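Local coordinates for ferric-siderophore receptor protein (Streptomyces coelicolor, PDB 2X4L) that probably captures ferric siderophores outside the cytoplasmic membrane and delivers them to a membrane transporter for iron uptake, at residues 52-57 and 157-162; 61-66 and 164-169; 71-76 and 86-91; 187-192 and 226-231; 220-225 and 230-235. One frame throughout, in Å; residues are numbered along the deposited sequence.

The five contacts illustrate how a two-lobed binding protein is held together by apolar packing, with polar links added in places. Contacts 1 and 2 share helix 153-165 in the lobe built on the parallel sheet: both are buried and apolar, contact 1 between two helices and contact 2 between the turns that end them, farther from the centre of the molecule. Contact 3 is only partly buried and brings threonine methyls to a valine. Contacts 4 and 5 share helix 220-227 and Val230 in the other lobe, their centres about 10 Å apart. Contact 4 combines a leucine core with an exposed arginine and a bridging water, while contact 5 is wholly buried and adds a backbone hydrogen bond to aromatic packing.

Contact 1: 52-57 and 157-162; sequences TGVAAA and QRMWEL
Met159 reaches from helix 153-165 across to helix 52-60, where its thioether chain overlaps Val54 and Ala57. The two ends of that chain do different work. CG, placed anti to the backbone N (chi1 -171°), lies 4.0 Å from Ala57 CB, and the chain then bends at both later torsions, which sets the terminal methyl against the valine. There Met159 CE lies 3.8 Å from Val54 CG1 and 4.0 Å from Val54 CG2, so one methyl meets both branches of the valine. The valine and methionine side chains cross obliquely. The small Ala57 lets the methionine stem come near the helix: the backbones approach most closely here, with Ala57 CA and Met159 CA 7.8 Å apart. All three touching residues are buried, and the interface between the segments is apolar throughout.

Polar groups of the second helix are gathered away from the methionine. Arg158 NH1 forms a salt bridge with Glu161 OE1 at 3.3 Å, the carboxylate oxygen lying in the guanidinium plane. Gln157 NE2 donates to the other oxygen, Glu161 OE2, at 3.2 Å, approaching from above the carboxylate plane. Both oxygens are thus engaged one helical turn on. Arg158 NE also pairs with Asp34.

Val54 and Leu162 both rest on Ile115 of strand 113-118, so the two helices lie together on one face of the parallel sheet. Helix 52-60 follows strand 48-51 and leads to the neighbouring strand 67-69, the beta-alpha-beta crossover of a Rossmann-like lobe, with helix 153-165 packed alongside.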
# COMPACT_ATOMS: atom_id res chain seq x y z
N THR A 52 0.41 0.33 -10.76
CA THR A 52 0.71 1.74 -10.53
C THR A 52 1.55 1.94 -9.26
O THR A 52 2.49 2.72 -9.27
CB THR A 52 -0.57 2.51 -10.46
OG1 THR A 52 -1.19 2.32 -11.74
CG2 THR A 52 -0.27 4.03 -10.25
N GLY A 53 1.17 1.30 -8.13
CA GLY A 53 1.90 1.54 -6.86
C GLY A 53 3.33 1.06 -6.93
O GLY A 53 4.19 1.63 -6.20
N VAL A 54 3.60 0.02 -7.69
CA VAL A 54 4.98 -0.46 -7.89
C VAL A 54 5.75 0.50 -8.80
O VAL A 54 6.90 0.93 -8.50
CB VAL A 54 4.98 -1.89 -8.48
CG1 VAL A 54 6.42 -2.30 -8.90
CG2 VAL A 54 4.43 -2.84 -7.40
N ALA A 55 5.10 1.00 -9.87
CA ALA A 55 5.77 2.06 -10.71
C ALA A 55 6.09 3.28 -9.84
O ALA A 55 7.16 3.89 -10.02
CB ALA A 55 4.82 2.47 -11.83
N ALA A 56 5.19 3.64 -8.90
CA ALA A 56 5.42 4.83 -8.06
C ALA A 56 6.69 4.60 -7.23
O ALA A 56 7.55 5.54 -7.05
CB ALA A 56 4.19 5.08 -7.20
N ALA A 57 6.83 3.37 -6.71
CA ALA A 57 8.06 3.06 -5.89
C ALA A 57 9.33 3.12 -6.75
O ALA A 57 10.32 3.78 -6.35
CB ALA A 57 7.94 1.68 -5.27
N GLN A 157 12.77 -3.61 1.56
CA GLN A 157 14.12 -3.94 1.14
C GLN A 157 14.09 -4.78 -0.15
O GLN A 157 14.99 -4.57 -0.97
CB GLN A 157 14.85 -4.54 2.25
CG GLN A 157 14.39 -5.82 2.74
CD GLN A 157 15.54 -6.49 3.46
OE1 GLN A 157 15.54 -6.58 4.71
NE2 GLN A 157 16.56 -6.89 2.71
N ARG A 158 13.04 -5.62 -0.36
CA ARG A 158 12.94 -6.49 -1.60
C ARG A 158 12.78 -5.53 -2.84
O ARG A 158 13.40 -5.68 -3.92
CB ARG A 158 11.76 -7.47 -1.53
CG ARG A 158 11.88 -8.62 -0.45
CD ARG A 158 13.01 -9.58 -0.85
NE ARG A 158 12.52 -10.49 -1.90
CZ ARG A 158 13.15 -10.82 -3.01
NH1 ARG A 158 14.36 -10.30 -3.34
NH2 ARG A 158 12.55 -11.69 -3.79
N MET A 159 11.92 -4.50 -2.71
CA MET A 159 11.75 -3.50 -3.79
C MET A 159 13.02 -2.67 -4.06
O MET A 159 13.32 -2.32 -5.22
CB MET A 159 10.58 -2.56 -3.43
CG MET A 159 10.17 -1.59 -4.61
SD MET A 159 9.56 -2.50 -6.09
CE MET A 159 7.92 -2.90 -5.50
N TRP A 160 13.75 -2.33 -2.98
CA TRP A 160 15.04 -1.68 -3.13
C TRP A 160 16.01 -2.55 -3.92
O TRP A 160 16.68 -2.05 -4.86
CB TRP A 160 15.54 -1.39 -1.74
CG TRP A 160 16.93 -1.01 -1.55
CD1 TRP A 160 18.04 -1.75 -1.85
CD2 TRP A 160 17.40 0.16 -0.90
NE1 TRP A 160 19.16 -1.07 -1.54
CE2 TRP A 160 18.81 0.10 -0.91
CE3 TRP A 160 16.76 1.28 -0.37
CZ2 TRP A 160 19.62 1.11 -0.39
CZ3 TRP A 160 17.55 2.28 0.19
CH2 TRP A 160 18.98 2.19 0.17
N GLU A 161 16.10 -3.83 -3.58
CA GLU A 161 16.98 -4.73 -4.34
C GLU A 161 16.55 -4.76 -5.82
O GLU A 161 17.44 -4.80 -6.72
CB GLU A 161 16.94 -6.15 -3.73
CG GLU A 161 17.52 -6.13 -2.32
CD GLU A 161 17.20 -7.34 -1.41
OE1 GLU A 161 16.50 -8.29 -1.85
OE2 GLU A 161 17.73 -7.35 -0.24
N LEU A 162 15.23 -4.84 -6.08
CA LEU A 162 14.77 -4.89 -7.46
C LEU A 162 15.13 -3.61 -8.18
O LEU A 162 15.70 -3.65 -9.29
CB LEU A 162 13.24 -5.07 -7.41
CG LEU A 162 12.51 -5.01 -8.78
CD1 LEU A 162 13.09 -6.08 -9.71
CD2 LEU A 162 11.03 -5.28 -8.58

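Contact 2: 61-66 and 164-169; sequences YGVEVK and ESLGAD
Val63 divides its two methyls between Leu166 and Ala168. Its CG1 stands anti to the backbone N (chi1 166°) and lies 4.1 Å from Leu166 CB, with Leu166 CD1 scarcely farther off; the two side chains cross at about a right angle. The other branch, Val63 CG2, lies beside the valine's own backbone N and meets Ala168 CB at 3.9 Å. With an alanine here both branches are gone, and Leu166 and Ala168 would probably be left facing a gap where the loop now fills the space beside the helix end.

Ala168 is touched from a second direction as well. Its CB lies 3.9 Å from Tyr61 CB and only 3.1 Å from Tyr61 O, a tight fit in which a methyl presses on a backbone carbonyl. The tyrosine ring takes no part in this: CG stands anti to the carbonyl carbon (chi1 -63°), which carries the ring off along Trp160 and Ala163 of helix 153-165, and the hydroxyl at its end bonds to the backbone N of Tyr304.

Both segments turn at glycines. Gly62 and Gly167 each have positive phi and each form part of a Schellman motif; in the second, Gly167 N bonds to Glu164 O at 3.0 Å. Two helix ends thus lie next to one another. Helix 52-60 closes at Gly62, and the loop beyond leads to strand 67-69; helix 153-165 closes at Gly167. Beneath them Val63 and Leu166 both rest on Ile48 of strand 48-51, the middle strand of the parallel sheet.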
# COMPACT_ATOMS: atom_id res chain seq x y z
N TYR A 61 13.24 5.63 -7.02
CA TYR A 61 14.64 5.17 -7.21
C TYR A 61 15.14 5.45 -8.60
O TYR A 61 16.13 4.89 -8.97
CB TYR A 61 14.63 3.67 -6.98
CG TYR A 61 14.24 3.35 -5.56
CD1 TYR A 61 14.90 3.96 -4.48
CD2 TYR A 61 13.19 2.45 -5.25
CE1 TYR A 61 14.57 3.69 -3.14
CE2 TYR A 61 12.88 2.17 -3.88
CZ TYR A 61 13.60 2.80 -2.84
OH TYR A 61 13.20 2.54 -1.52
N GLY A 62 14.43 6.29 -9.37
CA GLY A 62 14.87 6.70 -10.69
C GLY A 62 14.80 5.64 -11.73
O GLY A 62 15.51 5.76 -12.76
N VAL A 63 13.87 4.67 -11.55
CA VAL A 63 13.65 3.64 -12.58
C VAL A 63 12.33 3.96 -13.26
O VAL A 63 11.32 3.98 -12.61
CB VAL A 63 13.65 2.30 -11.92
CG1 VAL A 63 13.07 1.15 -12.84
CG2 VAL A 63 15.10 1.98 -11.41
N GLU A 64 12.40 4.23 -14.57
CA GLU A 64 11.20 4.57 -15.31
C GLU A 64 10.46 3.34 -15.77
O GLU A 64 11.06 2.32 -16.10
CB GLU A 64 11.57 5.41 -16.54
CG GLU A 64 10.65 5.39 -17.78
CD GLU A 64 11.28 6.01 -19.09
OE1 GLU A 64 12.43 6.54 -19.04
OE2 GLU A 64 10.63 5.95 -20.18
N VAL A 65 9.14 3.40 -15.79
CA VAL A 65 8.32 2.37 -16.44
C VAL A 65 7.64 2.92 -17.71
O VAL A 65 7.50 4.18 -17.92
CB VAL A 65 7.23 1.74 -15.47
CG1 VAL A 65 7.90 1.44 -14.19
CG2 VAL A 65 6.05 2.73 -15.26
N LYS A 66 7.29 2.00 -18.62
CA LYS A 66 6.58 2.43 -19.84
C LYS A 66 5.06 2.33 -19.69
O LYS A 66 4.34 3.15 -20.31
CB LYS A 66 7.03 1.59 -21.02
CG LYS A 66 8.54 1.72 -21.32
CD LYS A 66 8.85 3.02 -22.00
CE LYS A 66 10.35 3.32 -22.32
NZ LYS A 66 11.23 2.22 -22.69
N GLU A 164 17.61 -1.46 -7.66
CA GLU A 164 19.07 -1.48 -7.92
C GLU A 164 19.42 -2.40 -9.09
O GLU A 164 20.22 -2.02 -9.99
CB GLU A 164 19.93 -1.72 -6.66
CG GLU A 164 21.44 -1.35 -6.94
CD GLU A 164 22.39 -1.66 -5.75
OE1 GLU A 164 21.89 -1.61 -4.64
OE2 GLU A 164 23.61 -2.01 -5.91
N SER A 165 18.77 -3.57 -9.16
CA SER A 165 19.06 -4.51 -10.28
C SER A 165 18.66 -3.90 -11.62
O SER A 165 19.24 -4.18 -12.65
CB SER A 165 18.27 -5.78 -10.07
OG SER A 165 16.89 -5.73 -10.46
N LEU A 166 17.64 -3.06 -11.59
CA LEU A 166 17.16 -2.39 -12.80
C LEU A 166 17.92 -1.09 -13.18
O LEU A 166 17.57 -0.43 -14.20
CB LEU A 166 15.62 -2.10 -12.66
CG LEU A 166 14.79 -3.36 -12.52
CD1 LEU A 166 13.38 -2.95 -12.13
CD2 LEU A 166 14.75 -4.08 -13.84
N GLY A 167 18.90 -0.70 -12.40
CA GLY A 167 19.70 0.46 -12.79
C GLY A 167 19.63 1.66 -11.88
O GLY A 167 20.22 2.72 -12.20
N ALA A 168 18.98 1.51 -10.73
CA ALA A 168 18.95 2.62 -9.76
C ALA A 168 20.33 2.85 -9.10
O ALA A 168 21.21 2.01 -9.18
CB ALA A 168 17.91 2.36 -8.74
N ASP A 169 20.55 4.01 -8.53
CA ASP A 169 21.79 4.16 -7.74
C ASP A 169 21.28 4.10 -6.30
O ASP A 169 20.70 5.07 -5.78
CB ASP A 169 22.51 5.49 -8.03
CG ASP A 169 22.80 5.74 -9.53
OD1 ASP A 169 22.78 4.79 -10.37
OD2 ASP A 169 23.06 6.95 -9.86

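Contact 3: 71-76 and 86-91; sequences PTTTKD and LDVDKV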
# COMPACT_ATOMS: atom_id res chain seq x y z
N PRO A 71 -5.20 2.09 -10.06
CA PRO A 71 -5.67 3.46 -9.85
C PRO A 71 -4.54 4.42 -10.13
O PRO A 71 -3.55 4.42 -9.42
CB PRO A 71 -6.06 3.46 -8.34
CG PRO A 71 -6.26 2.04 -8.01
CD PRO A 71 -5.20 1.29 -8.82
N THR A 72 -4.69 5.27 -11.18
CA THR A 72 -3.59 6.10 -11.65
C THR A 72 -3.90 7.58 -11.65
O THR A 72 -3.07 8.38 -11.24
CB THR A 72 -3.13 5.63 -13.03
OG1 THR A 72 -2.80 4.22 -12.97
CG2 THR A 72 -1.79 6.39 -13.38
N THR A 73 -5.12 7.93 -12.18
CA THR A 73 -5.55 9.32 -12.09
C THR A 73 -6.93 9.35 -11.47
O THR A 73 -7.69 8.36 -11.47
CB THR A 73 -5.63 10.01 -13.43
OG1 THR A 73 -6.55 9.31 -14.29
CG2 THR A 73 -4.24 10.13 -14.06
N THR A 74 -7.22 10.49 -10.91
CA THR A 74 -8.55 10.78 -10.37
C THR A 74 -9.41 11.38 -11.47
O THR A 74 -8.96 11.73 -12.60
CB THR A 74 -8.46 11.76 -9.19
OG1 THR A 74 -8.25 13.05 -9.78
CG2 THR A 74 -7.37 11.35 -8.20
N LYS A 75 -10.69 11.59 -11.16
CA LYS A 75 -11.59 12.19 -12.15
C LYS A 75 -11.28 13.62 -12.56
O LYS A 75 -11.75 14.12 -13.63
CB LYS A 75 -13.02 12.08 -11.66
CG LYS A 75 -13.34 10.59 -11.42
CD LYS A 75 -14.77 10.39 -11.70
CE LYS A 75 -15.41 9.42 -10.75
NZ LYS A 75 -16.80 9.78 -11.06
N ASP A 76 -10.48 14.29 -11.75
CA ASP A 76 -9.98 15.62 -12.11
C ASP A 76 -8.71 15.56 -12.91
O ASP A 76 -8.13 16.61 -13.25
CB ASP A 76 -9.68 16.47 -10.88
CG ASP A 76 -10.91 16.68 -10.00
OD1 ASP A 76 -11.96 17.16 -10.52
OD2 ASP A 76 -10.83 16.34 -8.80
N LEU A 86 4.92 9.68 -9.88
CA LEU A 86 5.05 9.27 -11.25
C LEU A 86 4.58 10.37 -12.18
O LEU A 86 3.64 11.13 -11.88
CB LEU A 86 4.12 8.02 -11.42
CG LEU A 86 4.34 7.06 -12.54
CD1 LEU A 86 5.67 6.37 -12.25
CD2 LEU A 86 3.23 6.06 -12.45
N ASP A 87 5.23 10.48 -13.35
CA ASP A 87 4.69 11.30 -14.44
C ASP A 87 3.61 10.54 -15.14
O ASP A 87 3.87 9.74 -16.06
CB ASP A 87 5.83 11.74 -15.37
CG ASP A 87 5.36 12.51 -16.49
OD1 ASP A 87 4.10 12.82 -16.61
OD2 ASP A 87 6.20 13.02 -17.35
N VAL A 88 2.40 10.76 -14.68
CA VAL A 88 1.25 9.96 -15.18
C VAL A 88 0.90 10.29 -16.63
O VAL A 88 0.28 9.46 -17.32
CB VAL A 88 -0.03 10.12 -14.25
CG1 VAL A 88 0.33 9.66 -12.89
CG2 VAL A 88 -0.59 11.50 -14.26
N ASP A 89 1.32 11.46 -17.14
CA ASP A 89 1.10 11.78 -18.56
C ASP A 89 2.06 10.94 -19.40
O ASP A 89 1.70 10.58 -20.53
CB ASP A 89 1.25 13.28 -18.89
CG ASP A 89 0.89 13.55 -20.37
OD1 ASP A 89 -0.34 13.33 -20.73
OD2 ASP A 89 1.80 13.85 -21.22
N LYS A 90 3.31 10.70 -18.95
CA LYS A 90 4.27 10.03 -19.82
C LYS A 90 4.03 8.55 -19.95
O LYS A 90 4.18 7.98 -21.07
CB LYS A 90 5.66 10.35 -19.26
CG LYS A 90 6.80 9.63 -20.01
CD LYS A 90 8.15 10.01 -19.36
CE LYS A 90 9.35 9.42 -20.09
NZ LYS A 90 9.28 9.78 -21.50
N VAL A 91 3.64 7.94 -18.87
CA VAL A 91 3.45 6.48 -18.94
C VAL A 91 2.15 6.16 -19.64
O VAL A 91 1.30 7.03 -19.78
CB VAL A 91 3.29 5.91 -17.49
CG1 VAL A 91 4.61 6.09 -16.62
CG2 VAL A 91 2.13 6.46 -16.74
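Two consecutive threonines, Thr72 and Thr73, meet the two branches of Val88 with their methyls and send their hydroxyls to other partners. Thr72 CG2 lies 3.9 Å from Val88 CG1, while Thr73 CG2 lies at the same 3.9 Å from Val88 CG2. The Thr72 and Val88 side chains run antiparallel, side by side; those of Thr73 and Val88 cross at a slant. In Thr72 the methyl is anti to the backbone N, with OG1 on the N side (chi1 -55°), where it hydrogen-bonds with Gly70 O and Thr52 OG1. Thr73 is turned differently (chi1 58°), its OG1 lodged between the backbone N and the carbonyl carbon and bonded to Asn96 ND2.

Each segment is also shaped by its own side chains. Thr74 OG1 accepts from Asp76 N at 3.2 Å, an ST turn, and Asp87 OD1 receives weak bonds from Asp89 N and Lys90 N.

Both segments belong to the long connection between strands 67-69 and 92-95, so the contact draws together two parts of one loop. The chemistry implies a division of labour: methyl packing joins the parts, while the hydroxyl bonds to residues beside the contact probably hold each chi1, and with it the place of the methyl.

Contact 4: 187-192 and 226-231; sequences ARLRAA and KALGVN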
# COMPACT_ATOMS: atom_id res chain seq x y z
N ALA A 187 11.82 5.24 14.48
CA ALA A 187 12.13 5.49 15.90
C ALA A 187 11.14 6.50 16.50
O ALA A 187 10.81 6.38 17.70
CB ALA A 187 13.55 6.01 16.02
N ARG A 188 10.70 7.48 15.71
CA ARG A 188 9.74 8.45 16.22
C ARG A 188 8.43 7.73 16.57
O ARG A 188 7.88 7.97 17.67
CB ARG A 188 9.46 9.48 15.12
CG ARG A 188 8.37 10.52 15.54
CD ARG A 188 7.94 11.40 14.31
NE ARG A 188 6.88 12.27 14.79
CZ ARG A 188 6.32 13.16 13.97
NH1 ARG A 188 6.77 13.25 12.71
NH2 ARG A 188 5.39 14.03 14.41
N LEU A 189 7.94 6.80 15.74
CA LEU A 189 6.67 6.10 16.08
C LEU A 189 6.88 5.20 17.26
O LEU A 189 6.02 5.14 18.12
CB LEU A 189 6.22 5.31 14.84
CG LEU A 189 4.94 4.51 15.06
CD1 LEU A 189 3.71 5.47 15.50
CD2 LEU A 189 4.62 3.80 13.75
N ARG A 190 8.05 4.58 17.35
CA ARG A 190 8.31 3.75 18.55
C ARG A 190 8.25 4.56 19.80
O ARG A 190 7.65 4.11 20.82
CB ARG A 190 9.67 3.03 18.47
CG ARG A 190 9.92 2.07 19.60
CD ARG A 190 11.31 1.41 19.54
NE ARG A 190 11.49 0.59 18.34
CZ ARG A 190 12.25 0.88 17.27
NH1 ARG A 190 12.93 2.03 17.14
NH2 ARG A 190 12.37 -0.02 16.28
N ALA A 191 8.86 5.76 19.74
CA ALA A 191 8.86 6.66 20.94
C ALA A 191 7.44 7.14 21.25
O ALA A 191 7.06 7.18 22.40
CB ALA A 191 9.79 7.89 20.68
N ALA A 192 6.69 7.48 20.19
CA ALA A 192 5.34 8.01 20.40
C ALA A 192 4.50 6.91 21.11
O ALA A 192 3.69 7.17 21.97
CB ALA A 192 4.74 8.43 19.10
N LYS A 226 2.44 -2.23 14.62
CA LYS A 226 2.27 -3.05 15.84
C LYS A 226 3.59 -3.46 16.48
O LYS A 226 3.77 -3.37 17.69
CB LYS A 226 1.41 -4.30 15.55
CG LYS A 226 1.16 -5.13 16.83
CD LYS A 226 0.16 -6.27 16.68
CE LYS A 226 -0.55 -6.76 18.08
NZ LYS A 226 -1.77 -6.01 18.66
N ALA A 227 4.54 -3.88 15.64
CA ALA A 227 5.88 -4.28 16.13
C ALA A 227 6.57 -3.11 16.79
O ALA A 227 7.37 -3.33 17.74
CB ALA A 227 6.68 -4.82 14.93
N LEU A 228 6.28 -1.87 16.30
CA LEU A 228 6.93 -0.66 16.87
C LEU A 228 6.19 -0.24 18.12
O LEU A 228 6.65 0.68 18.84
CB LEU A 228 6.89 0.49 15.84
CG LEU A 228 7.75 0.21 14.58
CD1 LEU A 228 7.53 1.33 13.56
CD2 LEU A 228 9.21 0.25 14.99
N GLY A 229 5.12 -0.93 18.51
CA GLY A 229 4.48 -0.75 19.82
C GLY A 229 3.13 -0.05 19.81
O GLY A 229 2.55 0.12 20.87
N VAL A 230 2.59 0.23 18.64
CA VAL A 230 1.27 0.91 18.53
C VAL A 230 0.18 0.00 19.09
O VAL A 230 0.23 -1.21 18.85
CB VAL A 230 0.98 1.31 17.11
CG1 VAL A 230 -0.43 1.93 16.98
CG2 VAL A 230 1.96 2.38 16.67
N ASN A 231 -0.73 0.60 19.85
CA ASN A 231 -1.87 -0.11 20.48
C ASN A 231 -3.02 -0.08 19.47
O ASN A 231 -3.70 0.96 19.32
CB ASN A 231 -2.21 0.66 21.76
CG ASN A 231 -3.36 0.06 22.52
OD1 ASN A 231 -3.99 -0.88 22.04
ND2 ASN A 231 -3.73 0.70 23.66
O HOH W 1 7.10 1.53 21.41
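Leu228 is the first residue of 226-231 to touch helix 173-195, and it splits its contacts between Leu189 and Arg190. Its CD1 lies 3.8 Å from Leu189 CD2, the two side chains roughly perpendicular. Its CD2 sits over one face of the Arg190 guanidinium, 3.4 Å from Arg190 NH2; the arginine chain is straight as far as its bend at chi3 (-62°), which folds the flat group back over the methyl. The carbonyl of Leu228 is used too. Arg190 CA makes a CA-H...O contact with Leu228 O at 3.5 Å, and one water donates both to Leu228 O and to Arg190 O, at 2.7 Å each, tying the two backbones together beside the exposed arginine.

Gly229 follows with positive phi. Its N bonds to Lys226 O at 2.9 Å within the Schellman motif that ends helix 220-227, and the chain turns on into Val230. That valine places CG2 3.7 Å from Leu189 CD1, so Leu189 meets the residues on both flanks of the glycine. Replacing Leu189 by an alanine would remove both branches and is likely to leave Leu228 CD1 and Val230 CG2 without this apolar partner on helix 173-195.

Leu189 is also covered by Leu311 of helix 304-320. Helix 173-195 leads from one lobe into the other, as does the long backbone helix of siderophore- and vitamin B12-binding proteins, and the Schellman turn of helix 220-227 packs against it.

Contact 5: 220-225 and 230-235; sequences VDLEYF and VNFVEP
The turn from helix 220-227 into strand 231-232 is closed by a backbone hydrogen bond from Val230 N to Phe225 O at 3.2 Å, the long-range bond of a Schellman motif. The bond is fairly straight (162° at the hydrogen), with the donor tilted 29° from the carbonyl plane. The valine side chain also lies against that oxygen, Val230 CB 3.4 Å from Phe225 O.

Phe232, two residues on, packs back against the helix the chain has just left. Phe225 CB lies in the plane of the Phe232 ring, at the edge, 3.7 Å from Phe232 CE1; the rings do not stack. In turn Phe232 CZ sits near the plane of the Phe225 ring, at its edge, 4.0 Å from Phe225 CD2. Farther round, Leu222 CD2 meets Phe232 CE2 at 3.8 Å. Leu222 and Phe225, nearly one helical turn apart, thus both touch the Phe232 ring. With CG anti to the carbonyl carbon (chi1 -59°), the Phe225 ring packs among Leu189, Leu311 and Leu314, while Asp221 O lies above one of its faces, offset toward the rim.

On the strand side, Phe232 and Val230 touch Val201, and strand 231-232 runs parallel to strand 200-206. A helix capped by a Schellman turn and packed over the strand it feeds is the helix-to-strand connection of an alpha/beta lobe.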
# COMPACT_ATOMS: atom_id res chain seq x y z
N VAL A 220 1.08 -5.37 5.74
CA VAL A 220 2.52 -5.03 5.97
C VAL A 220 2.69 -3.80 6.82
O VAL A 220 3.63 -3.70 7.64
CB VAL A 220 3.34 -4.97 4.64
CG1 VAL A 220 3.33 -6.41 4.08
CG2 VAL A 220 2.81 -3.95 3.71
N ASP A 221 1.85 -2.80 6.60
CA ASP A 221 1.93 -1.56 7.39
C ASP A 221 1.57 -1.82 8.83
O ASP A 221 2.33 -1.46 9.75
CB ASP A 221 1.17 -0.39 6.75
CG ASP A 221 -0.33 -0.66 6.62
OD1 ASP A 221 -0.72 -1.85 6.41
OD2 ASP A 221 -1.06 0.35 6.73
N LEU A 222 0.39 -2.39 9.04
CA LEU A 222 -0.10 -2.59 10.41
C LEU A 222 0.78 -3.50 11.20
O LEU A 222 0.97 -3.29 12.37
CB LEU A 222 -1.57 -3.03 10.43
CG LEU A 222 -2.51 -2.16 9.64
CD1 LEU A 222 -3.95 -2.74 9.80
CD2 LEU A 222 -2.44 -0.70 10.12
N GLU A 223 1.33 -4.58 10.57
CA GLU A 223 2.19 -5.50 11.32
C GLU A 223 3.42 -4.74 11.77
O GLU A 223 3.91 -4.96 12.93
CB GLU A 223 2.61 -6.72 10.45
CG GLU A 223 1.51 -7.75 10.36
CD GLU A 223 2.07 -9.08 9.92
OE1 GLU A 223 3.35 -9.30 10.05
OE2 GLU A 223 1.25 -9.95 9.46
N TYR A 224 3.94 -3.83 10.93
CA TYR A 224 5.14 -3.11 11.32
C TYR A 224 4.79 -2.08 12.45
O TYR A 224 5.51 -2.01 13.46
CB TYR A 224 5.74 -2.37 10.10
CG TYR A 224 7.03 -1.68 10.38
CD1 TYR A 224 8.05 -2.30 11.01
CD2 TYR A 224 7.25 -0.34 9.89
CE1 TYR A 224 9.29 -1.69 11.18
CE2 TYR A 224 8.46 0.28 10.17
CZ TYR A 224 9.49 -0.40 10.71
OH TYR A 224 10.81 0.16 10.97
N PHE A 225 3.71 -1.34 12.27
CA PHE A 225 3.30 -0.35 13.30
C PHE A 225 3.08 -1.07 14.65
O PHE A 225 3.51 -0.58 15.73
CB PHE A 225 1.98 0.38 12.91
CG PHE A 225 2.05 1.12 11.62
CD1 PHE A 225 3.23 1.59 11.10
CD2 PHE A 225 0.84 1.32 10.95
CE1 PHE A 225 3.26 2.29 9.84
CE2 PHE A 225 0.80 1.99 9.74
CZ PHE A 225 1.97 2.50 9.20
N VAL A 230 2.59 0.23 18.64
CA VAL A 230 1.27 0.91 18.53
C VAL A 230 0.18 0.00 19.09
O VAL A 230 0.23 -1.21 18.85
CB VAL A 230 0.98 1.31 17.11
CG1 VAL A 230 -0.43 1.93 16.98
CG2 VAL A 230 1.96 2.38 16.67
N ASN A 231 -0.73 0.60 19.85
CA ASN A 231 -1.87 -0.11 20.48
C ASN A 231 -3.02 -0.08 19.47
O ASN A 231 -3.70 0.96 19.32
CB ASN A 231 -2.21 0.66 21.76
CG ASN A 231 -3.36 0.06 22.52
OD1 ASN A 231 -3.99 -0.88 22.04
ND2 ASN A 231 -3.73 0.70 23.66
N PHE A 232 -3.21 -1.17 18.79
CA PHE A 232 -4.36 -1.29 17.86
C PHE A 232 -5.55 -1.95 18.44
O PHE A 232 -5.44 -2.95 19.23
CB PHE A 232 -3.99 -2.09 16.60
CG PHE A 232 -3.17 -1.28 15.62
CD1 PHE A 232 -1.81 -1.30 15.71
CD2 PHE A 232 -3.78 -0.46 14.67
CE1 PHE A 232 -1.05 -0.52 14.80
CE2 PHE A 232 -3.04 0.32 13.76
CZ PHE A 232 -1.67 0.30 13.88
N VAL A 233 -6.71 -1.47 18.01
CA VAL A 233 -7.96 -2.25 18.11
C VAL A 233 -7.80 -3.50 17.24
O VAL A 233 -7.37 -3.41 16.08
CB VAL A 233 -9.17 -1.43 17.56
CG1 VAL A 233 -10.43 -2.32 17.48
CG2 VAL A 233 -9.39 -0.30 18.48
N GLU A 234 -8.10 -4.66 17.82
CA GLU A 234 -7.92 -5.90 17.11
C GLU A 234 -9.23 -6.66 17.21
O GLU A 234 -9.52 -7.35 18.23
CB GLU A 234 -6.85 -6.74 17.85
CG GLU A 234 -5.42 -6.22 17.80
CD GLU A 234 -4.68 -6.45 16.48
OE1 GLU A 234 -5.32 -6.84 15.51
OE2 GLU A 234 -3.46 -6.17 16.48
N PRO A 235 -9.98 -6.67 16.12
CA PRO A 235 -11.13 -7.59 16.06
C PRO A 235 -10.66 -9.03 16.29
O PRO A 235 -9.57 -9.39 15.91
CB PRO A 235 -11.64 -7.44 14.59
CG PRO A 235 -11.19 -6.01 14.21
CD PRO A 235 -9.81 -5.90 14.87